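Local coordinates for polyphosphate kinase (Porphyromonas gingivalis, PDB 2O8R), which probably catalyses the reversible transfer of the terminal phosphate of ATP onto a growing long-chain polyphosphate, at residues 148-153 with 280-285; 215-220 with 224-229; 329-334 with 354-359; 335-340 with 456-461. The protein carries 3 engineered substitutions. All coordinates share one frame; numbering follows the deposited sequence.

In the fold
The four contacts form two pairs at opposite sides of the chain's centre. Contacts 1 and 2 belong to the middle domain and its six-stranded sheet; their centres are 19 Å apart and their nearest atoms about 7 Å, so they do not touch. Contacts 3 and 4 lie 62 to 67 Å from contacts 1 and 2 between centres, yet only 10 Å from each other. They meet directly through Leu336, whose CD2 is 3.7 Å from CD1 of Leu330, and their segments alternate along the chain. Contacts 1, 2 and 3 also reach the second subunit. All four lie away from the predicted nucleotide, magnesium and phosphohistidine sites; the sulfate beside contact 3 probably came from the crystallisation liquor.

Contact 1. Residues 148-153 with 280-285; sequences LLPSKV and LRYICS
With chi1 at -161°, the hydroxyl of Ser285 swings opposite its backbone N and in beside the carbonyl carbon, which carries OG to within 3.5 Å of Pro150 CB. Tyr282 comes to the same proline from the preceding helical turn: its chi1 of -146° extends the side chain across the gap, and chi2 of 88° stands the ring upright on that stem. The far end of the ring then meets the other side of the pyrrolidine, with Pro150 CD 3.7 Å from Tyr282 CE2 and equally near its OH. The two side chains cross obliquely.

The helix carrying Tyr282, 277-283, links strands 268-272 and 294-297, parallel neighbours at one side of the middle domain's mixed sheet, and so belongs to a beta-alpha-beta crossover; segment 148-153 follows strand 146-147 at the sheet's other margin. Tyr179, on strand 178-183, meets the Tyr282 ring with its own. In the ring plane, at the edge, sits the carbonyl of Leu148, its O 3.6 Å from Tyr282 CE2. Leu148 CD1 points on toward Ile283 CG2, 4.6 Å away. Just beyond the proline the chain turns tightly: Leu149 O accepts from both Lys152 N, at 2.9 Å, and Val153 N.

Contact 2. Residues 215-220 with 224-229; sequences EHLDVV and YEVMDS
Leu217 meets Val226 and Ser229 along most of its length. At the root, CB lies 3.8 Å from Val226 CG1 and 4.0 Å from Val226 CG2, so it faces the fork of the valine. The torsion chi1 of -76° sets CG opposite the carbonyl carbon, and the chain continues from there along the strand. One branch, CD1, does the rest of the touching across the contact: it is 3.8 Å from Val226 CG1 and 3.7 Å from both CB and OG of Ser229. The leucine also packs on Val166 of the adjacent strand 163-169 and Leu182 of strand 178-183 beyond it.

The two valine methyls divide the work. CG1, set opposite the backbone N by a chi1 of -173°, takes the leucine side chain; CG2 turns to the backbone at the start of the short helix, 3.9 Å from Asp218 N. The main chains come nearest here, with 6.3 Å between the CA atoms of Asp218 and Val226.

Three positions apart, Val226 and Ser229 would face opposite sides of a regular strand, yet both point toward Leu217. The cause lies between them: Met227, modelled as selenomethionine, has helical backbone angles, and it and Asp228 both bond to the backbone of Arg167 on the antiparallel neighbour. That is a classic beta bulge in strand 225-235 of the middle-domain sheet, with the weakly bonded helix 217-220, which precedes the strand by a short loop, folded back against it.

Contact 3. Residues 329-334 with 354-359; sequences HLEQAP and YDYVVR. With SO4 (sulfate ion), chain I.
The backbones of 329-334 and 354-359 stay well apart, the closest CA atoms being those of Leu330 and Tyr356 at 9.5 Å, so long side chains must span the gap. Leu330 lays CD1 over one face of the Tyr356 ring, 3.9 Å from its centroid and 22° off the ring normal, a CH-pi contact displaced toward the CD2 and CE2 rim. The phenol end is held by a different residue: Tyr356 OH donates to Glu331 OE2 at 2.8 Å, using the anti lone pair of that oxygen, which lies near the ring plane. Ser327 N in turn bonds to the same OH.

Glu331 gets there through a bend at chi2 (-67°), which brings its carboxylate round to the second helix. OE2 also forms a salt bridge to Arg359 NH1 at 2.6 Å, approaching near the guanidinium plane. The pairing is single-sided: OE1 remains 3.4 Å from NH1, and the carboxylate and guanidinium planes are 44° apart. Tyr356 CD2 lies toward the rim of one guanidinium face. Leu336 of the following helix packs against Leu330, Tyr356 and Arg359 alike.

On the same arginine, NE points to sulfate O4, but the 2.5 Å separation is too short to be trusted at this resolution, so the sulfate is at most a doubtful second anion. Glu331 OE2 receives both the phenol and the arginine, and two such partners on one oxygen would probably favour the ionised carboxylate beside Arg359.

Contact 4. Residues 335-340 with 456-461; sequences SLMEGI and QGIALL
This is a helix packed on a sheet: 336-342 lies against strand 457-462 of the mixed sheet in the first C-terminal domain, a region whose sequence family belongs to the phospholipase D clan. The strand runs between 442-447 and 474-481, antiparallel to both, and one of its side chains, Ile458, makes the contact with the helix.

Two residues one turn apart on the helix receive it. With its CG1 branch set opposite the carbonyl carbon (chi1 -61°), Ile458 extends CD1 to the helix, where it sits 4.0 Å from Met337 CB. The same methyl is 4.1 Å from Ile340 CG1, so it is touched from both residues. The other branch turns to Ile340: Ile458 CG2 and Ile340 CG2 meet methyl to methyl at 4.1 Å. Both helix side chains cross the isoleucine at about a right angle, and all three residues are buried. The sheet adds Ile445 and Tyr447 beside Met337 and Met480 beside Ile340.

The start of the helix is fixed by polar bonds. Ser335, at the N-cap, accepts from Glu338 N through its OG at 3.3 Å, and the Glu363 carboxylate takes two amides of the first turn, Leu336 N on OE2 and Met337 N on OE1. Met337 is modelled as selenomethionine; its chain bends at chi3 (88°, about the CG-SE bond), which places CE 4.1 Å from Ile458 CD1.

Contact 1. Residues 148-153 with 280-285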
loop_
_atom_site.group_PDB
_atom_site.type_symbol
_atom_site.label_atom_id
_atom_site.label_comp_id
_atom_site.label_asym_id
_atom_site.label_seq_id
_atom_site.Cartn_x
_atom_site.Cartn_y
_atom_site.Cartn_z
ATOM N N LEU A 148 -28.657 13.563 -14.280
ATOM C CA LEU A 148 -29.310 13.702 -13.003
ATOM C C LEU A 148 -30.801 13.929 -13.209
ATOM O O LEU A 148 -31.215 15.013 -13.615
ATOM C CB LEU A 148 -28.711 14.885 -12.254
ATOM C CG LEU A 148 -27.257 14.762 -11.811
ATOM C CD1 LEU A 148 -26.822 16.095 -11.228
ATOM C CD2 LEU A 148 -27.088 13.613 -10.793
ATOM N N LEU A 149 -31.601 12.900 -12.956
ATOM C CA LEU A 149 -33.051 13.051 -12.920
ATOM C C LEU A 149 -33.494 12.742 -11.494
ATOM O O LEU A 149 -33.845 11.606 -11.179
ATOM C CB LEU A 149 -33.731 12.139 -13.947
ATOM C CG LEU A 149 -33.958 12.695 -15.360
ATOM C CD1 LEU A 149 -32.666 13.121 -16.055
ATOM C CD2 LEU A 149 -34.700 11.690 -16.230
ATOM N N PRO A 150 -33.489 13.777 -10.636
ATOM C CA PRO A 150 -33.465 13.752 -9.168
ATOM C C PRO A 150 -34.444 12.797 -8.493
ATOM O O PRO A 150 -34.036 11.947 -7.697
ATOM C CB PRO A 150 -33.793 15.206 -8.782
ATOM C CG PRO A 150 -34.313 15.848 -10.036
ATOM C CD PRO A 150 -33.568 15.157 -11.134
ATOM N N SER A 151 -35.722 12.933 -8.811
ATOM C CA SER A 151 -36.734 12.110 -8.180
ATOM C C SER A 151 -36.744 10.712 -8.781
ATOM O O SER A 151 -37.175 9.754 -8.140
ATOM C CB SER A 151 -38.102 12.759 -8.351
ATOM O OG SER A 151 -38.337 13.044 -9.718
ATOM N N LYS A 152 -36.251 10.602 -10.011
ATOM C CA LYS A 152 -36.370 9.367 -10.777
ATOM C C LYS A 152 -35.240 8.371 -10.496
ATOM O O LYS A 152 -35.501 7.199 -10.213
ATOM C CB LYS A 152 -36.472 9.680 -12.272
ATOM C CG LYS A 152 -37.485 10.778 -12.622
ATOM C CD LYS A 152 -37.710 10.839 -14.126
ATOM C CE LYS A 152 -38.523 12.053 -14.546
ATOM N NZ LYS A 152 -38.692 12.102 -16.031
ATOM N N VAL A 153 -33.996 8.836 -10.578
ATOM C CA VAL A 153 -32.829 7.991 -10.296
ATOM C C VAL A 153 -31.995 8.635 -9.197
ATOM O O VAL A 153 -31.718 9.828 -9.248
ATOM C CB VAL A 153 -31.981 7.668 -11.587
ATOM C CG1 VAL A 153 -32.139 8.743 -12.634
ATOM C CG2 VAL A 153 -30.487 7.441 -11.275
ATOM N N LEU A 280 -27.335 24.249 -7.878
ATOM C CA LEU A 280 -27.073 23.823 -6.506
ATOM C C LEU A 280 -28.282 23.060 -5.998
ATOM O O LEU A 280 -28.176 21.885 -5.626
ATOM C CB LEU A 280 -26.809 25.015 -5.593
ATOM C CG LEU A 280 -25.872 24.794 -4.401
ATOM C CD1 LEU A 280 -25.763 26.081 -3.614
ATOM C CD2 LEU A 280 -26.288 23.641 -3.485
ATOM N N ARG A 281 -29.434 23.727 -6.009
ATOM C CA ARG A 281 -30.674 23.107 -5.557
ATOM C C ARG A 281 -31.109 21.980 -6.482
ATOM O O ARG A 281 -32.086 21.288 -6.202
ATOM C CB ARG A 281 -31.792 24.140 -5.347
ATOM C CG ARG A 281 -32.429 24.692 -6.612
ATOM C CD ARG A 281 -33.535 25.688 -6.274
ATOM N NE ARG A 281 -33.035 26.813 -5.480
ATOM C CZ ARG A 281 -32.835 28.046 -5.941
ATOM N NH1 ARG A 281 -33.097 28.343 -7.208
ATOM N NH2 ARG A 281 -32.375 28.991 -5.128
ATOM N N TYR A 282 -30.375 21.789 -7.574
ATOM C CA TYR A 282 -30.607 20.638 -8.429
ATOM C C TYR A 282 -29.857 19.402 -7.939
ATOM O O TYR A 282 -30.328 18.278 -8.128
ATOM C CB TYR A 282 -30.299 20.929 -9.900
ATOM C CG TYR A 282 -31.228 20.176 -10.819
ATOM C CD1 TYR A 282 -32.450 20.729 -11.199
ATOM C CD2 TYR A 282 -30.910 18.894 -11.272
ATOM C CE1 TYR A 282 -33.322 20.043 -12.020
ATOM C CE2 TYR A 282 -31.773 18.197 -12.096
ATOM C CZ TYR A 282 -32.981 18.776 -12.466
ATOM O OH TYR A 282 -33.851 18.094 -13.285
ATOM N N ILE A 283 -28.699 19.595 -7.313
ATOM C CA ILE A 283 -28.052 18.473 -6.636
ATOM C C ILE A 283 -28.552 18.392 -5.193
ATOM O O ILE A 283 -28.453 17.348 -4.548
ATOM C CB ILE A 283 -26.514 18.526 -6.670
ATOM C CG1 ILE A 283 -26.010 19.470 -7.761
ATOM C CG2 ILE A 283 -25.963 17.125 -6.877
ATOM C CD1 ILE A 283 -24.644 20.067 -7.470
ATOM N N CYS A 284 -29.105 19.496 -4.699
ATOM C CA CYS A 284 -29.792 19.498 -3.413
ATOM C C CYS A 284 -31.180 18.859 -3.549
ATOM O O CYS A 284 -31.779 18.432 -2.557
ATOM C CB CYS A 284 -29.900 20.922 -2.862
ATOM S SG CYS A 284 -30.909 21.101 -1.365
ATOM N N SER A 285 -31.670 18.783 -4.787
ATOM C CA SER A 285 -32.933 18.113 -5.106
ATOM C C SER A 285 -32.900 16.621 -4.742
ATOM O O SER A 285 -33.949 15.983 -4.610
ATOM C CB SER A 285 -33.260 18.289 -6.595
ATOM O OG SER A 285 -34.631 18.057 -6.865
#

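Contact 2. Residues 215-220 with 224-229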
loop_
_atom_site.group_PDB
_atom_site.type_symbol
_atom_site.label_atom_id
_atom_site.label_comp_id
_atom_site.label_asym_id
_atom_site.label_seq_id
_atom_site.Cartn_x
_atom_site.Cartn_y
_atom_site.Cartn_z
ATOM N N GLU A 215 -12.815 20.361 -21.326
ATOM C CA GLU A 215 -12.515 20.736 -22.694
ATOM C C GLU A 215 -13.048 19.710 -23.716
ATOM O O GLU A 215 -12.999 19.929 -24.926
ATOM C CB GLU A 215 -10.995 20.908 -22.827
ATOM C CG GLU A 215 -10.495 21.640 -24.070
ATOM C CD GLU A 215 -11.152 22.996 -24.281
ATOM O OE1 GLU A 215 -11.491 23.675 -23.284
ATOM O OE2 GLU A 215 -11.321 23.386 -25.456
ATOM N N HIS A 216 -13.571 18.590 -23.239
ATOM C CA HIS A 216 -14.025 17.546 -24.151
ATOM C C HIS A 216 -15.432 17.053 -23.834
ATOM O O HIS A 216 -15.838 15.983 -24.287
ATOM C CB HIS A 216 -13.034 16.378 -24.159
ATOM C CG HIS A 216 -11.670 16.748 -24.646
ATOM N ND1 HIS A 216 -10.654 17.130 -23.798
ATOM C CD2 HIS A 216 -11.160 16.814 -25.896
ATOM C CE1 HIS A 216 -9.574 17.406 -24.505
ATOM N NE2 HIS A 216 -9.852 17.216 -25.781
ATOM N N LEU A 217 -16.175 17.844 -23.068
ATOM C CA LEU A 217 -17.504 17.461 -22.625
ATOM C C LEU A 217 -18.436 17.232 -23.809
ATOM O O LEU A 217 -19.351 16.408 -23.736
ATOM C CB LEU A 217 -18.082 18.523 -21.684
ATOM C CG LEU A 217 -17.550 18.567 -20.248
ATOM C CD1 LEU A 217 -17.997 19.822 -19.548
ATOM C CD2 LEU A 217 -18.011 17.348 -19.479
ATOM N N ASP A 218 -18.170 17.941 -24.906
ATOM C CA ASP A 218 -18.940 17.805 -26.143
ATOM C C ASP A 218 -18.920 16.401 -26.750
ATOM O O ASP A 218 -19.875 16.018 -27.417
ATOM C CB ASP A 218 -18.490 18.828 -27.184
ATOM C CG ASP A 218 -16.991 18.936 -27.272
ATOM O OD1 ASP A 218 -16.385 19.589 -26.388
ATOM O OD2 ASP A 218 -16.420 18.371 -28.226
ATOM N N VAL A 219 -17.862 15.626 -26.512
ATOM C CA VAL A 219 -17.829 14.243 -27.002
ATOM C C VAL A 219 -18.625 13.307 -26.086
ATOM O O VAL A 219 -19.127 12.258 -26.519
ATOM C CB VAL A 219 -16.380 13.710 -27.270
ATOM C CG1 VAL A 219 -15.389 14.860 -27.481
ATOM C CG2 VAL A 219 -15.904 12.787 -26.175
ATOM N N VAL A 220 -18.756 13.712 -24.827
ATOM C CA VAL A 220 -19.460 12.924 -23.820
ATOM C C VAL A 220 -20.964 13.139 -23.976
ATOM O O VAL A 220 -21.772 12.219 -23.795
ATOM C CB VAL A 220 -18.975 13.302 -22.402
ATOM C CG1 VAL A 220 -19.808 12.635 -21.331
ATOM C CG2 VAL A 220 -17.513 12.925 -22.239
ATOM N N TYR A 224 -26.180 17.350 -27.034
ATOM C CA TYR A 224 -26.454 18.539 -26.224
ATOM C C TYR A 224 -25.477 19.644 -26.532
ATOM O O TYR A 224 -24.386 19.398 -27.042
ATOM C CB TYR A 224 -26.318 18.248 -24.730
ATOM C CG TYR A 224 -27.202 17.163 -24.191
ATOM C CD1 TYR A 224 -28.442 17.461 -23.632
ATOM C CD2 TYR A 224 -26.789 15.836 -24.215
ATOM C CE1 TYR A 224 -29.253 16.463 -23.128
ATOM C CE2 TYR A 224 -27.592 14.831 -23.710
ATOM C CZ TYR A 224 -28.823 15.147 -23.169
ATOM O OH TYR A 224 -29.616 14.138 -22.669
ATOM N N GLU A 225 -25.876 20.861 -26.183
ATOM C CA GLU A 225 -24.990 22.008 -26.162
ATOM C C GLU A 225 -24.522 22.166 -24.712
ATOM O O GLU A 225 -25.315 22.512 -23.835
ATOM C CB GLU A 225 -25.740 23.258 -26.634
ATOM C CG GLU A 225 -24.892 24.265 -27.388
ATOM C CD GLU A 225 -24.413 23.738 -28.729
ATOM O OE1 GLU A 225 -23.249 24.013 -29.103
ATOM O OE2 GLU A 225 -25.201 23.043 -29.409
ATOM N N VAL A 226 -23.247 21.875 -24.462
ATOM C CA VAL A 226 -22.694 21.896 -23.110
ATOM C C VAL A 226 -22.573 23.336 -22.622
ATOM O O VAL A 226 -21.742 24.094 -23.112
ATOM C CB VAL A 226 -21.302 21.237 -23.047
ATOM C CG1 VAL A 226 -20.855 21.125 -21.619
ATOM C CG2 VAL A 226 -21.303 19.867 -23.714
HETATM N N MSE A 227 -23.397 23.705 -21.648
HETATM C CA MSE A 227 -23.513 25.108 -21.233
HETATM C C MSE A 227 -22.418 25.566 -20.302
HETATM O O MSE A 227 -21.829 26.624 -20.498
HETATM C CB MSE A 227 -24.893 25.387 -20.635
HETATM C CG MSE A 227 -26.016 24.991 -21.582
HETATM SE SE MSE A 227 -26.223 26.131 -23.168
HETATM C CE MSE A 227 -24.605 25.840 -24.220
ATOM N N ASP A 228 -22.154 24.759 -19.291
ATOM C CA ASP A 228 -21.152 25.072 -18.307
ATOM C C ASP A 228 -20.925 23.811 -17.497
ATOM O O ASP A 228 -21.760 22.902 -17.496
ATOM C CB ASP A 228 -21.642 26.206 -17.401
ATOM C CG ASP A 228 -20.512 27.105 -16.904
ATOM O OD1 ASP A 228 -19.365 26.627 -16.730
ATOM O OD2 ASP A 228 -20.786 28.304 -16.677
ATOM N N SER A 229 -19.774 23.743 -16.843
ATOM C CA SER A 229 -19.552 22.750 -15.815
ATOM C C SER A 229 -18.914 23.437 -14.621
ATOM O O SER A 229 -18.314 24.509 -14.757
ATOM C CB SER A 229 -18.701 21.585 -16.328
ATOM O OG SER A 229 -17.378 21.987 -16.612
#

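Contact 3. Residues 329-334 with 354-359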
loop_
_atom_site.group_PDB
_atom_site.type_symbol
_atom_site.label_atom_id
_atom_site.label_comp_id
_atom_site.label_asym_id
_atom_site.label_seq_id
_atom_site.Cartn_x
_atom_site.Cartn_y
_atom_site.Cartn_z
ATOM N N HIS A 329 29.950 8.774 19.881
ATOM C CA HIS A 329 30.113 8.057 21.136
ATOM C C HIS A 329 29.462 6.687 21.085
ATOM O O HIS A 329 30.132 5.664 21.275
ATOM C CB HIS A 329 29.487 8.863 22.257
ATOM C CG HIS A 329 30.305 8.889 23.500
ATOM N ND1 HIS A 329 31.167 9.922 23.798
ATOM C CD2 HIS A 329 30.408 8.002 24.519
ATOM C CE1 HIS A 329 31.758 9.675 24.954
ATOM N NE2 HIS A 329 31.316 8.516 25.412
ATOM N N LEU A 330 28.159 6.673 20.814
ATOM C CA LEU A 330 27.431 5.424 20.584
ATOM C C LEU A 330 28.107 4.544 19.542
ATOM O O LEU A 330 28.272 3.342 19.757
ATOM C CB LEU A 330 26.007 5.704 20.122
ATOM C CG LEU A 330 24.870 5.453 21.095
ATOM C CD1 LEU A 330 23.625 5.263 20.290
ATOM C CD2 LEU A 330 25.132 4.222 21.932
ATOM N N GLU A 331 28.500 5.151 18.423
ATOM C CA GLU A 331 29.086 4.411 17.311
ATOM C C GLU A 331 30.411 3.755 17.674
ATOM O O GLU A 331 30.785 2.747 17.086
ATOM C CB GLU A 331 29.283 5.318 16.097
ATOM C CG GLU A 331 27.997 5.799 15.450
ATOM C CD GLU A 331 27.188 4.692 14.803
ATOM O OE1 GLU A 331 27.757 3.644 14.434
ATOM O OE2 GLU A 331 25.971 4.881 14.650
ATOM N N GLN A 332 31.117 4.314 18.649
ATOM C CA GLN A 332 32.435 3.790 18.970
ATOM C C GLN A 332 32.452 2.873 20.193
ATOM O O GLN A 332 33.516 2.427 20.622
ATOM C CB GLN A 332 33.497 4.910 19.031
ATOM C CG GLN A 332 33.339 5.970 20.131
ATOM C CD GLN A 332 34.050 7.289 19.794
ATOM O OE1 GLN A 332 34.147 7.684 18.623
ATOM N NE2 GLN A 332 34.534 7.979 20.823
ATOM N N ALA A 333 31.273 2.592 20.743
ATOM C CA ALA A 333 31.118 1.558 21.773
ATOM C C ALA A 333 31.187 0.150 21.135
ATOM O O ALA A 333 30.984 0.004 19.931
ATOM C CB ALA A 333 29.807 1.760 22.535
ATOM N N PRO A 334 31.506 -0.891 21.933
ATOM C CA PRO A 334 31.631 -2.243 21.369
ATOM C C PRO A 334 30.332 -2.786 20.790
ATOM O O PRO A 334 30.359 -3.578 19.850
ATOM C CB PRO A 334 32.051 -3.085 22.571
ATOM C CG PRO A 334 31.624 -2.305 23.757
ATOM C CD PRO A 334 31.793 -0.875 23.378
ATOM N N TYR A 354 16.805 7.760 12.543
ATOM C CA TYR A 354 15.803 6.974 13.217
ATOM C C TYR A 354 16.359 5.588 13.543
ATOM O O TYR A 354 15.758 4.825 14.305
ATOM C CB TYR A 354 14.586 6.846 12.309
ATOM C CG TYR A 354 13.667 8.048 12.321
ATOM C CD1 TYR A 354 13.920 9.155 11.519
ATOM C CD2 TYR A 354 12.534 8.069 13.127
ATOM C CE1 TYR A 354 13.070 10.259 11.519
ATOM C CE2 TYR A 354 11.683 9.167 13.139
ATOM C CZ TYR A 354 11.949 10.258 12.332
ATOM O OH TYR A 354 11.087 11.340 12.342
ATOM N N ASP A 355 17.532 5.287 12.989
ATOM C CA ASP A 355 18.059 3.925 12.945
ATOM C C ASP A 355 18.410 3.263 14.275
ATOM O O ASP A 355 18.502 2.044 14.354
ATOM C CB ASP A 355 19.257 3.881 12.014
ATOM C CG ASP A 355 18.891 4.226 10.602
ATOM O OD1 ASP A 355 17.685 4.184 10.277
ATOM O OD2 ASP A 355 19.802 4.532 9.814
ATOM N N TYR A 356 18.586 4.050 15.321
ATOM C CA TYR A 356 19.045 3.482 16.572
ATOM C C TYR A 356 18.044 2.560 17.239
ATOM O O TYR A 356 18.434 1.572 17.842
ATOM C CB TYR A 356 19.521 4.569 17.534
ATOM C CG TYR A 356 20.849 5.176 17.138
ATOM C CD1 TYR A 356 20.948 6.528 16.824
ATOM C CD2 TYR A 356 22.008 4.388 17.052
ATOM C CE1 TYR A 356 22.163 7.088 16.451
ATOM C CE2 TYR A 356 23.231 4.940 16.666
ATOM C CZ TYR A 356 23.300 6.293 16.375
ATOM O OH TYR A 356 24.499 6.862 16.001
ATOM N N VAL A 357 16.761 2.864 17.118
ATOM C CA VAL A 357 15.732 2.020 17.718
ATOM C C VAL A 357 15.771 0.598 17.138
ATOM O O VAL A 357 15.858 -0.385 17.889
ATOM C CB VAL A 357 14.322 2.658 17.587
ATOM C CG1 VAL A 357 13.225 1.690 18.038
ATOM C CG2 VAL A 357 14.259 3.967 18.379
ATOM N N VAL A 358 15.744 0.492 15.811
ATOM C CA VAL A 358 15.707 -0.820 15.158
ATOM C C VAL A 358 17.049 -1.584 15.245
ATOM O O VAL A 358 17.060 -2.783 15.495
ATOM C CB VAL A 358 15.195 -0.719 13.709
ATOM C CG1 VAL A 358 16.092 0.182 12.886
ATOM C CG2 VAL A 358 15.083 -2.098 13.072
ATOM N N ARG A 359 18.161 -0.875 15.055
ATOM C CA ARG A 359 19.511 -1.386 15.311
ATOM C C ARG A 359 19.634 -2.025 16.700
ATOM O O ARG A 359 20.159 -3.136 16.853
ATOM C CB ARG A 359 20.495 -0.231 15.253
ATOM C CG ARG A 359 21.646 -0.453 14.348
ATOM C CD ARG A 359 21.614 0.583 13.267
ATOM N NE ARG A 359 22.540 1.711 13.443
ATOM C CZ ARG A 359 23.696 1.702 14.107
ATOM N NH1 ARG A 359 24.423 2.804 14.152
ATOM N NH2 ARG A 359 24.150 0.614 14.709
HETATM S S SO4 I . 22.984 3.804 10.233
HETATM O O1 SO4 I . 24.421 3.571 10.105
HETATM O O2 SO4 I . 22.700 5.237 10.182
HETATM O O3 SO4 I . 22.283 3.148 9.134
HETATM O O4 SO4 I . 22.527 3.262 11.501
#

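Contact 4. Residues 335-340 with 456-461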
loop_
_atom_site.group_PDB
_atom_site.type_symbol
_atom_site.label_atom_id
_atom_site.label_comp_id
_atom_site.label_asym_id
_atom_site.label_seq_id
_atom_site.Cartn_x
_atom_site.Cartn_y
_atom_site.Cartn_z
ATOM N N SER A 335 29.210 -2.368 21.364
ATOM C CA SER A 335 27.892 -2.641 20.811
ATOM C C SER A 335 26.966 -1.580 21.360
ATOM O O SER A 335 27.257 -0.982 22.403
ATOM C CB SER A 335 27.397 -4.023 21.224
ATOM O OG SER A 335 27.010 -4.031 22.587
ATOM N N LEU A 336 25.853 -1.359 20.664
ATOM C CA LEU A 336 24.902 -0.319 21.031
ATOM C C LEU A 336 24.363 -0.506 22.436
ATOM O O LEU A 336 24.302 0.455 23.204
ATOM C CB LEU A 336 23.771 -0.212 20.011
ATOM C CG LEU A 336 24.211 0.448 18.703
ATOM C CD1 LEU A 336 23.145 0.262 17.663
ATOM C CD2 LEU A 336 24.557 1.943 18.887
HETATM N N MSE A 337 24.025 -1.741 22.792
HETATM C CA MSE A 337 23.522 -2.011 24.140
HETATM C C MSE A 337 24.568 -1.731 25.202
HETATM O O MSE A 337 24.236 -1.321 26.314
HETATM C CB MSE A 337 23.065 -3.447 24.270
HETATM C CG MSE A 337 22.025 -3.820 23.282
HETATM SE SE MSE A 337 21.673 -5.684 23.507
HETATM C CE MSE A 337 20.303 -5.551 24.885
ATOM N N GLU A 338 25.830 -1.958 24.854
ATOM C CA GLU A 338 26.914 -1.634 25.752
ATOM C C GLU A 338 26.943 -0.137 25.976
ATOM O O GLU A 338 27.039 0.308 27.110
ATOM C CB GLU A 338 28.248 -2.150 25.216
ATOM C CG GLU A 338 28.614 -3.543 25.707
ATOM C CD GLU A 338 29.320 -3.527 27.060
ATOM O OE1 GLU A 338 28.720 -3.079 28.068
ATOM O OE2 GLU A 338 30.490 -3.961 27.118
ATOM N N GLY A 339 26.819 0.632 24.897
ATOM C CA GLY A 339 26.775 2.094 24.973
ATOM C C GLY A 339 25.733 2.635 25.936
ATOM O O GLY A 339 26.052 3.484 26.770
ATOM N N ILE A 340 24.494 2.138 25.836
ATOM C CA ILE A 340 23.403 2.616 26.696
ATOM C C ILE A 340 23.574 2.153 28.142
ATOM O O ILE A 340 23.110 2.819 29.073
ATOM C CB ILE A 340 22.006 2.152 26.226
ATOM C CG1 ILE A 340 21.973 1.845 24.727
ATOM C CG2 ILE A 340 20.957 3.171 26.625
ATOM C CD1 ILE A 340 21.447 2.943 23.860
ATOM N N GLN A 456 16.996 -5.764 34.894
ATOM C CA GLN A 456 18.083 -4.987 34.330
ATOM C C GLN A 456 17.818 -4.876 32.838
ATOM O O GLN A 456 17.235 -5.780 32.234
ATOM C CB GLN A 456 19.407 -5.703 34.596
ATOM C CG GLN A 456 20.599 -4.814 34.863
ATOM C CD GLN A 456 21.738 -5.583 35.517
ATOM O OE1 GLN A 456 21.582 -6.129 36.613
ATOM N NE2 GLN A 456 22.891 -5.631 34.846
ATOM N N GLY A 457 18.216 -3.761 32.244
ATOM C CA GLY A 457 17.986 -3.581 30.817
ATOM C C GLY A 457 17.989 -2.164 30.301
ATOM O O GLY A 457 18.681 -1.295 30.827
ATOM N N ILE A 458 17.219 -1.947 29.242
ATOM C CA ILE A 458 17.193 -0.674 28.531
ATOM C C ILE A 458 15.755 -0.206 28.339
ATOM O O ILE A 458 14.900 -0.953 27.865
ATOM C CB ILE A 458 17.859 -0.784 27.138
ATOM C CG1 ILE A 458 19.324 -1.196 27.254
ATOM C CG2 ILE A 458 17.797 0.532 26.433
ATOM C CD1 ILE A 458 19.976 -1.570 25.923
ATOM N N ALA A 459 15.494 1.033 28.717
ATOM C CA ALA A 459 14.213 1.643 28.439
ATOM C C ALA A 459 14.399 2.697 27.367
ATOM O O ALA A 459 15.336 3.496 27.431
ATOM C CB ALA A 459 13.614 2.261 29.708
ATOM N N LEU A 460 13.514 2.680 26.375
ATOM C CA LEU A 460 13.450 3.724 25.358
ATOM C C LEU A 460 12.147 4.476 25.549
ATOM O O LEU A 460 11.090 3.851 25.566
ATOM C CB LEU A 460 13.460 3.087 23.975
ATOM C CG LEU A 460 14.765 2.797 23.240
ATOM C CD1 LEU A 460 15.831 2.268 24.156
ATOM C CD2 LEU A 460 14.498 1.815 22.116
ATOM N N LEU A 461 12.226 5.797 25.727
ATOM C CA LEU A 461 11.044 6.671 25.924
ATOM C C LEU A 461 11.069 7.851 24.989
ATOM O O LEU A 461 12.131 8.399 24.710
ATOM C CB LEU A 461 10.954 7.202 27.343
ATOM C CG LEU A 461 10.703 6.115 28.376
ATOM C CD1 LEU A 461 12.034 5.642 28.996
ATOM C CD2 LEU A 461 9.772 6.667 29.424
#